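PDB 4R6H: Melibiose/raffinose/stachyose-binding protein MelE from Bacillus subtilis subsp. subtilis str. 168, which binds melibiose, raffinose and stachyose as the solute-binding protein of the MelEDC-MsmX ABC transporter, which imports these sugars. Local coordinates for residues Gly103-Asp108 and Ala312-Ser317; Ala331-Ala336 and Leu349-Ala354. All coordinates share one frame; numbering follows the deposited sequence.

Contact 1: Gly103-Asp108 and Ala312-Ser317; sequences GEYTAD and AAWKDS
A single beta bridge, Thr106 opposite Trp314, joins the loop after helix 98-102 to the chain continuing from strand 310-313, with the two chains running at roughly a right angle. Two backbone hydrogen bonds make it: Ala107 N gives to Ala313 O at 2.8 Å, and Lys315 N gives to Tyr105 O at 2.9 Å and almost straight, 176° at the hydrogen. Water 1 carries the pairing one step further, donating to Ala107 O and accepting from Ala313 N, so this amide and carbonyl are satisfied without meeting directly.

Tyr105 O is also met by the indole: CD1 of Trp314 lies 3.4 Å from it, with the oxygen at the ring edge and in its plane. With CG anti to the backbone N (chi1 -180°), the indole has the turn Trp314-Ser317 folded over one face, Asp316 C above its centre. In one of its two modelled conformers, Lys315 runs its aliphatic chain past the loop at Glu104 O, then bends at its last torsion and brings NZ to Asp316 OD2 in a salt bridge; with a second conformer present, this pairing is doubtful.

Ala107 CB and Ala313 CB touch at 4.1 Å, and Leu320 of helix 320-331 packs on both. A separate contact brings Thr106 CG2 to Ala312 CB at 3.8 Å; there Phe92 of strand 91-92 touches both residues, and Trp314 as well.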
loop_
_atom_site.group_PDB
_atom_site.type_symbol
_atom_site.label_atom_id
_atom_site.label_comp_id
_atom_site.label_asym_id
_atom_site.label_seq_id
_atom_site.Cartn_x
_atom_site.Cartn_y
_atom_site.Cartn_z
ATOM N N GLY A 103 17.211 -0.173 8.277
ATOM C CA GLY A 103 18.317 -1.038 7.898
ATOM C C GLY A 103 19.348 -1.256 8.992
ATOM O O GLY A 103 19.815 -2.373 9.194
ATOM N N GLU A 104 19.687 -0.201 9.717
ATOM C CA GLU A 104 20.697 -0.281 10.766
ATOM C C GLU A 104 20.244 -0.921 12.077
ATOM O O GLU A 104 21.058 -1.149 12.937
ATOM C CB GLU A 104 21.245 1.113 11.104
ATOM C CG GLU A 104 21.863 1.855 9.925
ATOM C CD GLU A 104 22.872 1.016 9.155
ATOM O OE1 GLU A 104 23.643 0.261 9.786
ATOM O OE2 GLU A 104 22.890 1.110 7.912
ATOM N N TYR A 105 18.959 -1.202 12.237
ATOM C CA TYR A 105 18.447 -1.720 13.513
ATOM C C TYR A 105 17.935 -3.167 13.441
ATOM O O TYR A 105 17.708 -3.775 14.466
ATOM C CB TYR A 105 17.308 -0.821 14.012
ATOM C CG TYR A 105 17.755 0.608 14.238
ATOM C CD1 TYR A 105 18.372 0.976 15.410
ATOM C CD2 TYR A 105 17.580 1.566 13.246
ATOM C CE1 TYR A 105 18.821 2.287 15.615
ATOM C CE2 TYR A 105 18.017 2.876 13.438
ATOM C CZ TYR A 105 18.640 3.207 14.616
ATOM O OH TYR A 105 19.050 4.512 14.788
ATOM N N THR A 106 17.670 -3.644 12.231
ATOM C CA THR A 106 17.008 -4.938 12.057
ATOM C C THR A 106 17.966 -6.104 12.183
ATOM O O THR A 106 19.112 -6.061 11.669
ATOM C CB THR A 106 16.312 -5.044 10.703
ATOM O OG1 THR A 106 17.183 -4.546 9.679
ATOM C CG2 THR A 106 15.052 -4.208 10.682
ATOM N N ALA A 107 17.509 -7.148 12.879
ATOM C CA ALA A 107 18.205 -8.447 12.852
ATOM C C ALA A 107 18.012 -9.110 11.507
ATOM O O ALA A 107 16.910 -9.114 10.960
ATOM C CB ALA A 107 17.672 -9.348 13.941
ATOM N N ASP A 108 19.076 -9.701 10.981
ATOM C CA ASP A 108 19.023 -10.456 9.774
ATOM C C ASP A 108 18.308 -11.768 10.028
ATOM O O ASP A 108 18.725 -12.548 10.889
ATOM C CB ASP A 108 20.457 -10.630 9.262
ATOM C CG ASP A 108 20.552 -11.264 7.921
ATOM O OD1 ASP A 108 19.587 -11.882 7.425
ATOM O OD2 ASP A 108 21.672 -11.197 7.337
ATOM N N ALA A 312 9.858 -7.087 12.335
ATOM C CA ALA A 312 11.300 -6.993 12.331
ATOM C C ALA A 312 11.764 -7.080 13.777
ATOM O O ALA A 312 11.091 -6.578 14.685
ATOM C CB ALA A 312 11.738 -5.670 11.731
ATOM N N ALA A 313 12.871 -7.770 14.015
ATOM C CA ALA A 313 13.429 -7.901 15.371
ATOM C C ALA A 313 14.538 -6.894 15.511
ATOM O O ALA A 313 15.353 -6.676 14.608
ATOM C CB ALA A 313 13.952 -9.315 15.614
ATOM N N TRP A 314 14.613 -6.286 16.678
ATOM C CA TRP A 314 15.739 -5.396 16.947
ATOM C C TRP A 314 17.001 -6.236 17.199
ATOM O O TRP A 314 16.994 -7.086 18.081
ATOM C CB TRP A 314 15.436 -4.581 18.175
ATOM C CG TRP A 314 16.520 -3.608 18.558
ATOM C CD1 TRP A 314 17.438 -3.021 17.739
ATOM C CD2 TRP A 314 16.748 -3.095 19.872
ATOM N NE1 TRP A 314 18.245 -2.158 18.476
ATOM C CE2 TRP A 314 17.826 -2.177 19.777
ATOM C CE3 TRP A 314 16.141 -3.301 21.098
ATOM C CZ2 TRP A 314 18.338 -1.497 20.906
ATOM C CZ3 TRP A 314 16.640 -2.581 22.245
ATOM C CH2 TRP A 314 17.713 -1.710 22.110
ATOM N N LYS A 315 18.039 -5.966 16.412
ATOM C CA LYS A 315 19.279 -6.746 16.478
ATOM C C LYS A 315 19.912 -6.723 17.865
ATOM O O LYS A 315 20.565 -7.687 18.261
ATOM C CB LYS A 315 20.280 -6.283 15.417
ATOM C CG LYS A 315 20.902 -4.913 15.653
ATOM C CD LYS A 315 21.872 -4.538 14.530
ATOM C CE LYS A 315 22.495 -3.173 14.759
ATOM N NZ LYS A 315 23.565 -3.197 15.795
ATOM N N ASP A 316 19.710 -5.636 18.597
ATOM C CA ASP A 316 20.302 -5.501 19.905
ATOM C C ASP A 316 19.306 -5.743 21.036
ATOM O O ASP A 316 19.602 -5.458 22.184
ATOM C CB ASP A 316 21.045 -4.153 19.990
ATOM C CG ASP A 316 22.244 -4.121 19.062
ATOM O OD1 ASP A 316 22.906 -5.161 18.874
ATOM O OD2 ASP A 316 22.485 -3.065 18.455
ATOM N N SER A 317 18.143 -6.342 20.743
ATOM C CA SER A 317 17.210 -6.688 21.797
ATOM C C SER A 317 17.802 -7.712 22.745
ATOM O O SER A 317 18.335 -8.714 22.300
ATOM C CB SER A 317 15.931 -7.306 21.230
ATOM O OG SER A 317 15.076 -7.828 22.255
HETATM O O HOH W 1 14.354 -8.250 11.552
#

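Contact 2: Ala331-Ala336 and Leu349-Ala354; sequences ARPANA and LTNVKA
Ala331 meets Leu349 with both its methyl and its carbonyl: Leu349 CD1 sits 4.2 Å from Ala331 CB and 3.6 Å from Ala331 O. Leu349 CG stands anti to its own carbonyl carbon (chi1 -54°), which carries CD1 over to Ala331. Polar contact with the other segment is indirect. Water 2 accepts from Asn351 ND2 at 3.1 Å and is placed to donate to Ala331 O, but its 2.5 Å from that oxygen is implausibly short, so this second leg of the bridge is doubtful.

Arg332 is the N-cap of helix 333-343, and its carbonyl takes the first-turn hydrogen bond from Ala336 N. Its guanidinium forms a salt bridge with Glu60. Pro333 opens the helix. Its ring carbon CG lies 3.7 Å from Asn351 ND2, the two side chains crossing at about a right angle, and its CA lies 4.1 Å from Val352 CG2. The contact thus belongs to a helix followed by a returning loop: after helix 333-343 the chain comes back and lays the type I turn Leu349-Val352 against the helix's first turn. That turn is closed by a weak bond from Val352 N to Leu349 O.

One turn beyond Arg332, Ala336 directs its methyl at the loop and receives Val352 CG2 at 4.0 Å, with Leu349 CD1 a little farther off. Val352 holds CG1 anti to its backbone N (chi1 179°) and CG2 beside it; CG2 lies against Pro333 CA and Ala336 CB, while CG1 touches the backbone of Ala336 at its carbonyl carbon. Tyr136 of strand 136-137 touches Ala331, Ala336 and Leu349, and Trp114 packs on Ala331 and Leu349.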
loop_
_atom_site.group_PDB
_atom_site.type_symbol
_atom_site.label_atom_id
_atom_site.label_comp_id
_atom_site.label_asym_id
_atom_site.label_seq_id
_atom_site.Cartn_x
_atom_site.Cartn_y
_atom_site.Cartn_z
ATOM N N ALA A 331 4.655 -17.395 11.693
ATOM C CA ALA A 331 4.891 -17.966 10.362
ATOM C C ALA A 331 4.322 -19.370 10.191
ATOM O O ALA A 331 4.262 -19.872 9.061
ATOM C CB ALA A 331 6.380 -17.981 10.043
ATOM N N ARG A 332 3.939 -20.021 11.270
ATOM C CA ARG A 332 3.274 -21.344 11.147
ATOM C C ARG A 332 2.036 -21.152 10.240
ATOM O O ARG A 332 1.283 -20.204 10.425
ATOM C CB ARG A 332 2.847 -21.859 12.506
ATOM C CG ARG A 332 4.001 -22.163 13.428
ATOM C CD ARG A 332 3.426 -22.688 14.734
ATOM N NE ARG A 332 4.488 -22.870 15.706
ATOM C CZ ARG A 332 4.305 -23.056 17.006
ATOM N NH1 ARG A 332 3.101 -23.131 17.517
ATOM N NH2 ARG A 332 5.372 -23.245 17.791
ATOM N N PRO A 333 1.794 -22.068 9.298
ATOM C CA PRO A 333 0.735 -21.801 8.318
ATOM C C PRO A 333 -0.656 -21.474 8.881
ATOM O O PRO A 333 -1.311 -20.564 8.388
ATOM C CB PRO A 333 0.675 -23.099 7.503
ATOM C CG PRO A 333 2.041 -23.689 7.639
ATOM C CD PRO A 333 2.578 -23.270 8.985
ATOM N N ALA A 334 -1.128 -22.158 9.910
ATOM C CA ALA A 334 -2.441 -21.844 10.430
ATOM C C ALA A 334 -2.482 -20.454 10.996
ATOM O O ALA A 334 -3.465 -19.730 10.810
ATOM C CB ALA A 334 -2.896 -22.832 11.494
ATOM N N ASN A 335 -1.407 -20.064 11.706
ATOM C CA ASN A 335 -1.340 -18.711 12.254
ATOM C C ASN A 335 -1.199 -17.630 11.174
ATOM O O ASN A 335 -1.849 -16.573 11.236
ATOM C CB ASN A 335 -0.207 -18.597 13.260
ATOM C CG ASN A 335 -0.406 -19.517 14.464
ATOM O OD1 ASN A 335 -1.534 -19.833 14.814
ATOM N ND2 ASN A 335 0.673 -19.913 15.105
ATOM N N ALA A 336 -0.368 -17.895 10.196
ATOM C CA ALA A 336 -0.171 -16.929 9.107
ATOM C C ALA A 336 -1.434 -16.757 8.312
ATOM O O ALA A 336 -1.760 -15.642 7.907
ATOM C CB ALA A 336 0.971 -17.347 8.211
ATOM N N LEU A 349 3.889 -15.599 2.603
ATOM C CA LEU A 349 4.480 -16.927 2.410
ATOM C C LEU A 349 3.738 -17.691 1.352
ATOM O O LEU A 349 2.510 -17.628 1.284
ATOM C CB LEU A 349 4.467 -17.721 3.698
ATOM C CG LEU A 349 5.102 -17.056 4.915
ATOM C CD1 LEU A 349 4.819 -17.871 6.158
ATOM C CD2 LEU A 349 6.587 -16.820 4.700
ATOM N N THR A 350 4.483 -18.446 0.547
ATOM C CA THR A 350 3.892 -19.165 -0.583
ATOM C C THR A 350 3.123 -20.401 -0.131
ATOM O O THR A 350 2.285 -20.912 -0.895
ATOM C CB THR A 350 4.994 -19.601 -1.555
ATOM O OG1 THR A 350 5.933 -20.425 -0.852
ATOM C CG2 THR A 350 5.669 -18.415 -2.143
ATOM N N ASN A 351 3.372 -20.900 1.074
ATOM C CA ASN A 351 2.738 -22.131 1.560
ATOM C C ASN A 351 1.441 -21.826 2.303
ATOM O O ASN A 351 0.919 -22.689 2.992
ATOM C CB ASN A 351 3.682 -22.934 2.481
ATOM C CG ASN A 351 4.115 -22.161 3.733
ATOM O OD1 ASN A 351 4.337 -20.958 3.663
ATOM N ND2 ASN A 351 4.290 -22.849 4.855
ATOM N N VAL A 352 0.973 -20.582 2.197
ATOM C CA VAL A 352 -0.210 -20.130 2.921
ATOM C C VAL A 352 -1.161 -19.502 1.944
ATOM O O VAL A 352 -0.824 -18.547 1.237
ATOM C CB VAL A 352 0.141 -19.053 3.955
ATOM C CG1 VAL A 352 -1.117 -18.593 4.683
ATOM C CG2 VAL A 352 1.188 -19.581 4.912
ATOM N N LYS A 353 -2.373 -20.023 1.876
ATOM C CA LYS A 353 -3.321 -19.483 0.945
ATOM C C LYS A 353 -4.503 -18.937 1.729
ATOM O O LYS A 353 -5.492 -19.616 1.998
ATOM C CB LYS A 353 -3.740 -20.523 -0.105
ATOM C CG LYS A 353 -2.639 -20.837 -1.125
ATOM C CD LYS A 353 -2.505 -19.675 -2.109
ATOM C CE LYS A 353 -1.634 -20.001 -3.312
ATOM N NZ LYS A 353 -1.496 -18.801 -4.189
ATOM N N ALA A 354 -4.399 -17.662 2.091
ATOM C CA ALA A 354 -5.421 -16.961 2.847
ATOM C C ALA A 354 -6.687 -16.839 1.999
ATOM O O ALA A 354 -6.607 -16.460 0.834
ATOM C CB ALA A 354 -4.969 -15.570 3.245
HETATM O O HOH W 2 5.416 -21.437 7.426
#

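In the fold
Contact 1 closes before contact 2 opens along the chain, and helix 320-331 spans the interval: its first residue, Leu320, borders contact 1, while Ala331, near the changeover to helix 333-343, belongs to contact 2. The two do not touch; their centres are 23 Å apart and their nearest atoms about 12 Å. A second connection is the three-stranded antiparallel sheet with 310-313 in its middle. Strand 91-92, on one side, pairs with the 312-317 side of contact 1, whereas strand 136-137, on the other, supplies Tyr136 to contact 2. The model is an open conformation, and nothing in either contact marks it as part of the sugar site.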